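Local coordinates for protein tryptophan--tRNA ligase (PDB 2YY5) that catalyses the ATP-dependent attachment of tryptophan to its cognate tRNA as a homodimeric class I aminoacyl-tRNA synthetase, at residues G141-Y146 with R180-V185; A230-F235 with D286-L291; N250-L255 with A277-K282. The protein carries 1 engineered substitution. All coordinates share one frame; numbering follows the deposited sequence.

Contact 1 of 3, residues G141-Y146 with R180-V185; sequences GDILLY and RLPQFV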
loop_
_atom_site.group_PDB
_atom_site.type_symbol
_atom_site.label_atom_id
_atom_site.label_comp_id
_atom_site.label_asym_id
_atom_site.label_seq_id
_atom_site.Cartn_x
_atom_site.Cartn_y
_atom_site.Cartn_z
ATOM N N GLY B 141 -5.425 8.658 3.020
ATOM C CA GLY B 141 -6.377 8.005 2.142
ATOM C C GLY B 141 -7.670 7.655 2.849
ATOM O O GLY B 141 -8.753 7.828 2.285
ATOM N N ASP B 142 -7.570 7.164 4.082
ATOM C CA ASP B 142 -8.765 6.807 4.842
ATOM C C ASP B 142 -9.662 8.032 4.950
ATOM O O ASP B 142 -10.881 7.925 4.869
ATOM C CB ASP B 142 -8.413 6.328 6.258
ATOM C CG ASP B 142 -7.493 5.106 6.272
ATOM O OD1 ASP B 142 -7.688 4.164 5.464
ATOM O OD2 ASP B 142 -6.576 5.090 7.121
ATOM N N ILE B 143 -9.046 9.196 5.125
ATOM C CA ILE B 143 -9.783 10.446 5.243
ATOM C C ILE B 143 -10.435 10.813 3.915
ATOM O O ILE B 143 -11.659 10.875 3.807
ATOM C CB ILE B 143 -8.860 11.613 5.643
ATOM C CG1 ILE B 143 -8.142 11.297 6.958
ATOM C CG2 ILE B 143 -9.672 12.884 5.781
ATOM C CD1 ILE B 143 -7.001 12.254 7.254
ATOM N N LEU B 144 -9.599 11.041 2.907
ATOM C CA LEU B 144 -10.057 11.441 1.584
ATOM C C LEU B 144 -11.052 10.532 0.867
ATOM O O LEU B 144 -11.725 10.965 -0.068
ATOM C CB LEU B 144 -8.844 11.702 0.689
ATOM C CG LEU B 144 -8.170 13.079 0.801
ATOM C CD1 LEU B 144 -8.924 13.967 1.772
ATOM C CD2 LEU B 144 -6.737 12.912 1.237
ATOM N N LEU B 145 -11.150 9.277 1.291
ATOM C CA LEU B 145 -12.084 8.348 0.661
ATOM C C LEU B 145 -13.528 8.764 0.930
ATOM O O LEU B 145 -14.425 8.492 0.134
ATOM C CB LEU B 145 -11.879 6.934 1.205
ATOM C CG LEU B 145 -11.334 5.856 0.272
ATOM C CD1 LEU B 145 -11.234 4.536 1.046
ATOM C CD2 LEU B 145 -12.242 5.719 -0.947
ATOM N N TYR B 146 -13.746 9.419 2.065
ATOM C CA TYR B 146 -15.082 9.847 2.448
ATOM C C TYR B 146 -15.289 11.358 2.327
ATOM O O TYR B 146 -16.366 11.865 2.653
ATOM C CB TYR B 146 -15.375 9.363 3.873
ATOM C CG TYR B 146 -15.246 7.868 3.996
ATOM C CD1 TYR B 146 -16.290 7.023 3.609
ATOM C CD2 TYR B 146 -14.034 7.286 4.372
ATOM C CE1 TYR B 146 -16.124 5.633 3.578
ATOM C CE2 TYR B 146 -13.855 5.899 4.344
ATOM C CZ TYR B 146 -14.901 5.079 3.942
ATOM O OH TYR B 146 -14.714 3.718 3.864
ATOM N N ARG B 180 -12.028 18.364 -1.223
ATOM C CA ARG B 180 -12.422 19.169 -0.087
ATOM C C ARG B 180 -11.353 18.875 0.958
ATOM O O ARG B 180 -11.116 17.719 1.298
ATOM C CB ARG B 180 -13.801 18.729 0.398
ATOM C CG ARG B 180 -14.079 19.013 1.855
ATOM C CD ARG B 180 -15.340 18.296 2.338
ATOM N NE ARG B 180 -16.559 19.052 2.074
ATOM C CZ ARG B 180 -17.246 19.025 0.936
ATOM N NH1 ARG B 180 -18.338 19.764 0.816
ATOM N NH2 ARG B 180 -16.864 18.252 -0.071
ATOM N N LEU B 181 -10.688 19.912 1.448
ATOM C CA LEU B 181 -9.657 19.716 2.447
ATOM C C LEU B 181 -10.270 19.369 3.801
ATOM O O LEU B 181 -11.078 20.115 4.344
ATOM C CB LEU B 181 -8.799 20.972 2.559
ATOM C CG LEU B 181 -8.160 21.412 1.237
ATOM C CD1 LEU B 181 -7.313 22.646 1.495
ATOM C CD2 LEU B 181 -7.318 20.280 0.636
ATOM N N PRO B 182 -9.897 18.217 4.363
ATOM C CA PRO B 182 -10.452 17.832 5.662
ATOM C C PRO B 182 -9.939 18.748 6.763
ATOM O O PRO B 182 -8.775 19.130 6.762
ATOM C CB PRO B 182 -9.959 16.403 5.831
ATOM C CG PRO B 182 -8.606 16.451 5.171
ATOM C CD PRO B 182 -8.898 17.236 3.899
ATOM N N GLN B 183 -10.807 19.098 7.701
ATOM C CA GLN B 183 -10.408 19.951 8.810
ATOM C C GLN B 183 -10.118 19.181 10.101
ATOM O O GLN B 183 -10.921 18.359 10.535
ATOM C CB GLN B 183 -11.486 20.994 9.098
ATOM C CG GLN B 183 -11.250 21.716 10.411
ATOM C CD GLN B 183 -12.206 22.868 10.631
ATOM O OE1 GLN B 183 -13.429 22.699 10.583
ATOM N NE2 GLN B 183 -11.651 24.053 10.884
ATOM N N PHE B 184 -8.971 19.465 10.715
ATOM C CA PHE B 184 -8.591 18.823 11.969
ATOM C C PHE B 184 -9.474 19.372 13.099
ATOM O O PHE B 184 -9.629 20.592 13.238
ATOM C CB PHE B 184 -7.122 19.115 12.279
ATOM C CG PHE B 184 -6.718 18.790 13.696
ATOM C CD1 PHE B 184 -6.352 17.495 14.057
ATOM C CD2 PHE B 184 -6.720 19.778 14.678
ATOM C CE1 PHE B 184 -5.994 17.184 15.375
ATOM C CE2 PHE B 184 -6.366 19.478 15.997
ATOM C CZ PHE B 184 -6.001 18.175 16.345
ATOM N N VAL B 185 -10.057 18.477 13.891
ATOM C CA VAL B 185 -10.907 18.880 15.010
ATOM C C VAL B 185 -10.636 18.050 16.265
ATOM O O VAL B 185 -10.742 16.822 16.258
ATOM C CB VAL B 185 -12.402 18.782 14.644
ATOM C CG1 VAL B 185 -13.259 18.920 15.890
ATOM C CG2 VAL B 185 -12.759 19.884 13.665
#
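The ring of P182 rests against I143 and L144, two neighbours on the last part of helix 131-144. Around the proline ring, CB comes first, 3.5 Å from CG2 of I143, and CG follows at 3.8 Å from the same methyl. CD then turns to the other residue and lies 3.9 Å from CD1 of L144. The side chains of I143 and L144 each cross that of P182 at about a right angle. CG2 of I143 lies anti to the backbone N, and CG1 beside it (chi1 -57°), which leaves the CG2 methyl turned to P182. P182 leads into strand 183-185, which pairs in parallel with strand 150-152; V151 of that strand touches both I143 and P182. R180 touches marginally by its backbone O; its NE salt-bridges D149. A proline suits an extended approach to a strand, and its rigid ring gives the helix a compact apolar surface. The I143 side chain lies about 4 Å from the bound tryptophanyl-adenylate analogue, and the preceding D142 hydrogen-bonds that ligand through OD2. With no hydrogen bond across it, the contact implies cohesion by apolar burial between the lead-in to strand 183-185 and the helix end bordering the bound analogue.

Contact 2 of 3, residues A230-F235 with D286-L291; sequences ATTDSF and DLKNAL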
loop_
_atom_site.group_PDB
_atom_site.type_symbol
_atom_site.label_atom_id
_atom_site.label_comp_id
_atom_site.label_asym_id
_atom_site.label_seq_id
_atom_site.Cartn_x
_atom_site.Cartn_y
_atom_site.Cartn_z
ATOM N N ALA B 230 -1.434 8.557 41.585
ATOM C CA ALA B 230 -1.187 9.569 40.557
ATOM C C ALA B 230 -0.225 10.622 41.082
ATOM O O ALA B 230 -0.452 11.202 42.145
ATOM C CB ALA B 230 -2.503 10.224 40.130
ATOM N N THR B 231 0.849 10.869 40.339
ATOM C CA THR B 231 1.834 11.858 40.753
ATOM C C THR B 231 1.237 13.268 40.699
ATOM O O THR B 231 0.615 13.655 39.708
ATOM C CB THR B 231 3.111 11.793 39.867
ATOM O OG1 THR B 231 2.796 12.182 38.531
ATOM C CG2 THR B 231 3.676 10.381 39.847
ATOM N N THR B 232 1.409 14.020 41.783
ATOM C CA THR B 232 0.894 15.384 41.864
ATOM C C THR B 232 2.064 16.365 41.945
ATOM O O THR B 232 2.855 16.479 41.011
ATOM C CB THR B 232 -0.030 15.559 43.105
ATOM O OG1 THR B 232 0.684 15.189 44.291
ATOM C CG2 THR B 232 -1.267 14.679 42.988
ATOM N N ASP B 233 2.177 17.064 43.067
ATOM C CA ASP B 233 3.251 18.029 43.276
ATOM C C ASP B 233 3.228 18.444 44.736
ATOM O O ASP B 233 2.362 17.997 45.488
ATOM C CB ASP B 233 3.051 19.252 42.370
ATOM C CG ASP B 233 1.689 19.899 42.549
ATOM O OD1 ASP B 233 1.390 20.360 43.670
ATOM O OD2 ASP B 233 0.914 19.946 41.571
ATOM N N SER B 234 4.167 19.293 45.145
ATOM C CA SER B 234 4.206 19.732 46.536
ATOM C C SER B 234 3.840 21.204 46.717
ATOM O O SER B 234 4.409 21.900 47.567
ATOM C CB SER B 234 5.583 19.437 47.162
ATOM O OG SER B 234 6.646 19.944 46.377
ATOM N N PHE B 235 2.876 21.663 45.920
ATOM C CA PHE B 235 2.395 23.045 45.978
ATOM C C PHE B 235 1.034 23.102 46.669
ATOM O O PHE B 235 0.537 24.176 46.993
ATOM C CB PHE B 235 2.239 23.631 44.569
ATOM C CG PHE B 235 3.531 23.782 43.821
ATOM C CD1 PHE B 235 4.562 24.569 44.334
ATOM C CD2 PHE B 235 3.711 23.157 42.589
ATOM C CE1 PHE B 235 5.758 24.731 43.630
ATOM C CE2 PHE B 235 4.900 23.311 41.876
ATOM C CZ PHE B 235 5.928 24.101 42.397
ATOM N N ASP B 286 -8.532 14.395 48.180
ATOM C CA ASP B 286 -9.964 14.586 47.952
ATOM C C ASP B 286 -10.267 14.602 46.459
ATOM O O ASP B 286 -11.358 14.228 46.027
ATOM C CB ASP B 286 -10.425 15.899 48.585
ATOM C CG ASP B 286 -10.414 15.851 50.099
ATOM O OD1 ASP B 286 -9.998 16.849 50.724
ATOM O OD2 ASP B 286 -10.833 14.823 50.668
ATOM N N LEU B 287 -9.286 15.050 45.680
ATOM C CA LEU B 287 -9.406 15.114 44.231
ATOM C C LEU B 287 -9.313 13.705 43.655
ATOM O O LEU B 287 -10.107 13.327 42.792
ATOM C CB LEU B 287 -8.292 16.000 43.647
ATOM C CG LEU B 287 -8.125 16.113 42.126
ATOM C CD1 LEU B 287 -9.410 16.612 41.477
ATOM C CD2 LEU B 287 -6.977 17.059 41.818
ATOM N N LYS B 288 -8.346 12.928 44.138
ATOM C CA LYS B 288 -8.169 11.558 43.663
ATOM C C LYS B 288 -9.402 10.727 43.968
ATOM O O LYS B 288 -9.818 9.891 43.162
ATOM C CB LYS B 288 -6.940 10.921 44.306
ATOM C CG LYS B 288 -5.631 11.435 43.745
ATOM C CD LYS B 288 -4.427 10.780 44.409
ATOM C CE LYS B 288 -3.130 11.253 43.756
ATOM N NZ LYS B 288 -1.927 10.712 44.434
ATOM N N ASN B 289 -9.981 10.969 45.140
ATOM C CA ASN B 289 -11.183 10.273 45.575
ATOM C C ASN B 289 -12.343 10.502 44.617
ATOM O O ASN B 289 -13.004 9.553 44.202
ATOM C CB ASN B 289 -11.597 10.747 46.968
ATOM C CG ASN B 289 -11.121 9.818 48.061
ATOM O OD1 ASN B 289 -9.973 9.881 48.497
ATOM N ND2 ASN B 289 -12.006 8.932 48.501
ATOM N N ALA B 290 -12.588 11.768 44.281
ATOM C CA ALA B 290 -13.673 12.131 43.379
ATOM C C ALA B 290 -13.396 11.645 41.956
ATOM O O ALA B 290 -14.317 11.265 41.223
ATOM C CB ALA B 290 -13.876 13.639 43.394
ATOM N N LEU B 291 -12.123 11.662 41.570
ATOM C CA LEU B 291 -11.725 11.209 40.244
ATOM C C LEU B 291 -11.924 9.705 40.151
ATOM O O LEU B 291 -12.375 9.194 39.127
ATOM C CB LEU B 291 -10.258 11.549 39.981
ATOM C CG LEU B 291 -9.698 11.093 38.630
ATOM C CD1 LEU B 291 -10.514 11.721 37.502
ATOM C CD2 LEU B 291 -8.221 11.480 38.522
#
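A lysine ammonium group used to collect backbone carbonyls sets this contact apart: NZ of K288 donates a hydrogen bond to O of A230 at 2.8 Å, and a second one to the carbonyl of R228. R228 is the final residue of helix 220-228, so the positive charge sits where the helix dipole would probably favour it. The bond to A230 meets the carbonyl oxygen at a C=O...N angle of 137°, with NZ tilted 15° from the carbonyl plane, a bent approach from near that plane.

The reach is supplied by the methylene chain. K288 projects from helix 284-308 with CG opposite its own carbonyl carbon, and from there the chain is fully extended, delivering NZ to a loop whose nearest CA, that of A230, is 7.9 Å from the CA of K288. Along the way CE packs against two apolar groups: CB of A230 at 3.8 Å and CG2 of T232 at 4.0 Å. The small CB of A230 lets NZ of K288 reach the backbone O of A230, and the threonine contributes a methyl to the lysine's apolar stem while its OG1 faces another direction, toward O of D233 in a weak bond.

Further along the loop, D233 forms an Asx turn: OD1 accepts from N of F235 at 3.0 Å, and also bonds OH of Y284, which tethers the turn to the start of helix 284-308. The segment thus links the region after helix 220-228 to that long helix. Since one long amphipathic side chain provides both apolar packing and two hydrogen bonds, the chemistry implies that K288 holds the A230 end of the loop by the loop's main chain, whereas D233 and T231 fix it further by side-chain bonds.

Contact 3 of 3, residues N250-L255 with A277-K282; sequences NMLTIL and AYFSTK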
loop_
_atom_site.group_PDB
_atom_site.type_symbol
_atom_site.label_atom_id
_atom_site.label_comp_id
_atom_site.label_asym_id
_atom_site.label_seq_id
_atom_site.Cartn_x
_atom_site.Cartn_y
_atom_site.Cartn_z
ATOM N N ASN B 250 -4.178 17.686 35.114
ATOM C CA ASN B 250 -4.672 16.563 34.323
ATOM C C ASN B 250 -5.838 15.858 35.007
ATOM O O ASN B 250 -6.880 15.640 34.393
ATOM C CB ASN B 250 -3.549 15.557 34.085
ATOM C CG ASN B 250 -3.939 14.469 33.111
ATOM O OD1 ASN B 250 -3.642 13.294 33.325
ATOM N ND2 ASN B 250 -4.595 14.853 32.024
ATOM N N MET B 251 -5.664 15.489 36.274
ATOM C CA MET B 251 -6.734 14.814 37.003
ATOM C C MET B 251 -7.965 15.712 37.054
ATOM O O MET B 251 -9.099 15.250 37.029
ATOM C CB MET B 251 -6.291 14.478 38.430
ATOM C CG MET B 251 -5.237 13.388 38.521
ATOM S SD MET B 251 -4.974 12.824 40.218
ATOM C CE MET B 251 -3.882 14.098 40.824
ATOM N N LEU B 252 -7.726 17.010 37.115
ATOM C CA LEU B 252 -8.806 17.976 37.194
ATOM C C LEU B 252 -9.620 18.066 35.902
ATOM O O LEU B 252 -10.852 18.086 35.949
ATOM C CB LEU B 252 -8.230 19.342 37.569
ATOM C CG LEU B 252 -9.126 20.372 38.258
ATOM C CD1 LEU B 252 -9.847 19.761 39.461
ATOM C CD2 LEU B 252 -8.253 21.548 38.683
ATOM N N THR B 253 -8.958 18.109 34.747
ATOM C CA THR B 253 -9.710 18.196 33.501
ATOM C C THR B 253 -10.391 16.857 33.161
ATOM O O THR B 253 -11.420 16.843 32.482
ATOM C CB THR B 253 -8.828 18.729 32.291
ATOM O OG1 THR B 253 -8.806 17.765 31.233
ATOM C CG2 THR B 253 -7.409 19.039 32.725
ATOM N N ILE B 254 -9.838 15.745 33.652
ATOM C CA ILE B 254 -10.430 14.424 33.411
ATOM C C ILE B 254 -11.731 14.361 34.183
ATOM O O ILE B 254 -12.758 13.912 33.661
ATOM C CB ILE B 254 -9.545 13.259 33.925
ATOM C CG1 ILE B 254 -8.283 13.130 33.069
ATOM C CG2 ILE B 254 -10.335 11.951 33.890
ATOM C CD1 ILE B 254 -7.235 12.217 33.667
ATOM N N LEU B 255 -11.660 14.804 35.438
ATOM C CA LEU B 255 -12.806 14.833 36.343
ATOM C C LEU B 255 -13.936 15.665 35.724
ATOM O O LEU B 255 -15.096 15.253 35.738
ATOM C CB LEU B 255 -12.398 15.444 37.697
ATOM C CG LEU B 255 -13.108 15.017 38.996
ATOM C CD1 LEU B 255 -13.163 16.205 39.945
ATOM C CD2 LEU B 255 -14.517 14.529 38.723
ATOM N N ALA B 277 -13.381 26.142 42.987
ATOM C CA ALA B 277 -13.998 26.669 44.205
ATOM C C ALA B 277 -14.293 25.528 45.183
ATOM O O ALA B 277 -14.122 25.671 46.391
ATOM C CB ALA B 277 -15.284 27.422 43.866
ATOM N N TYR B 278 -14.731 24.394 44.656
ATOM C CA TYR B 278 -15.036 23.242 45.487
ATOM C C TYR B 278 -13.781 22.681 46.164
ATOM O O TYR B 278 -13.767 22.423 47.370
ATOM C CB TYR B 278 -15.683 22.139 44.641
ATOM C CG TYR B 278 -15.982 20.892 45.439
ATOM C CD1 TYR B 278 -17.154 20.784 46.185
ATOM C CD2 TYR B 278 -15.062 19.848 45.506
ATOM C CE1 TYR B 278 -17.400 19.670 46.983
ATOM C CE2 TYR B 278 -15.297 18.735 46.302
ATOM C CZ TYR B 278 -16.468 18.651 47.038
ATOM O OH TYR B 278 -16.696 17.551 47.835
ATOM N N PHE B 279 -12.729 22.478 45.382
ATOM C CA PHE B 279 -11.491 21.928 45.920
ATOM C C PHE B 279 -10.649 22.980 46.616
ATOM O O PHE B 279 -9.547 22.704 47.104
ATOM C CB PHE B 279 -10.706 21.255 44.797
ATOM C CG PHE B 279 -11.324 19.974 44.340
ATOM C CD1 PHE B 279 -11.250 18.837 45.139
ATOM C CD2 PHE B 279 -12.042 19.915 43.148
ATOM C CE1 PHE B 279 -11.886 17.659 44.764
ATOM C CE2 PHE B 279 -12.682 18.742 42.763
ATOM C CZ PHE B 279 -12.605 17.613 43.572
ATOM N N SER B 280 -11.199 24.186 46.669
ATOM C CA SER B 280 -10.542 25.317 47.299
ATOM C C SER B 280 -10.051 24.996 48.714
ATOM O O SER B 280 -8.946 25.388 49.098
ATOM C CB SER B 280 -11.507 26.499 47.344
ATOM O OG SER B 280 -10.807 27.724 47.395
ATOM N N THR B 281 -10.868 24.277 49.482
ATOM C CA THR B 281 -10.519 23.931 50.858
ATOM C C THR B 281 -10.230 22.447 51.065
ATOM O O THR B 281 -10.276 21.960 52.197
ATOM C CB THR B 281 -11.660 24.305 51.831
ATOM O OG1 THR B 281 -12.781 23.435 51.611
ATOM C CG2 THR B 281 -12.093 25.747 51.615
ATOM N N LYS B 282 -9.922 21.730 49.991
ATOM C CA LYS B 282 -9.670 20.296 50.108
ATOM C C LYS B 282 -8.278 19.855 49.667
ATOM O O LYS B 282 -7.557 20.599 49.000
ATOM C CB LYS B 282 -10.751 19.541 49.332
ATOM C CG LYS B 282 -12.148 19.918 49.796
ATOM C CD LYS B 282 -13.232 19.292 48.963
ATOM C CE LYS B 282 -14.601 19.724 49.468
ATOM N NZ LYS B 282 -14.853 19.270 50.857
#
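Residues 250-255 are a regular portion of helix 246-259, with backbone bonds such as L255 N to M251 O, whereas 277-282 carries the chain out of the short helix 275-278 and bends back, N of K282 bonding to O of F279 at 3.1 Å. The two backbones stay well apart: the closest pair of CA atoms, L252 and F279, is separated by 9.9 Å, and side chains bridge the interval.

F279 spans about half of it, and the leucines the rest. Its CG lies opposite the carbonyl carbon (chi1 -72°), which directs the ring toward the helix, and L255 comes to meet it from the other side. CD1 of L255 lies 3.8 Å from CE2 and 3.9 Å from CZ of the F279 ring, approaching obliquely. L252, one turn earlier on the same side of the helix, places its CD1 4.3 Å from CD2 of F279, also obliquely. On the phenylalanine's own segment, CD2 of Y278 stands over the centre of one ring face, 3.6 Å above its plane. I238 touches F279 as well, and L252 meets F240 and L287.

Phenylalanine suits this place because a flat ring offers a wide apolar surface to the methyls of two leucines one turn apart on the helix. All three touching side chains are buried and apolar, so the contact implies plain hydrophobic packing that brings helix 246-259 together with the turn leading into helix 284-308.

Contacts 2 and 3 are neighbours, their centres 8 Å apart, and M251 joins them: its CE lies 3.4 Å from CG2 of T232 and its SD 3.6 Å from CB of A230. F279 also reaches the next helix, its CE1 3.6 Å from CA of L287. Contact 1 lies across the centre of the chain from both, with centres 39 Å from contact 2 and 37 Å from contact 3. It borders the bound adenylate analogue. The other two stand farther from the residues predicted to bind ATP: the A230 side chain is about 9 Å from that of M203 in the KMSKS motif, and the L255 side chain about 11 Å from that of I193.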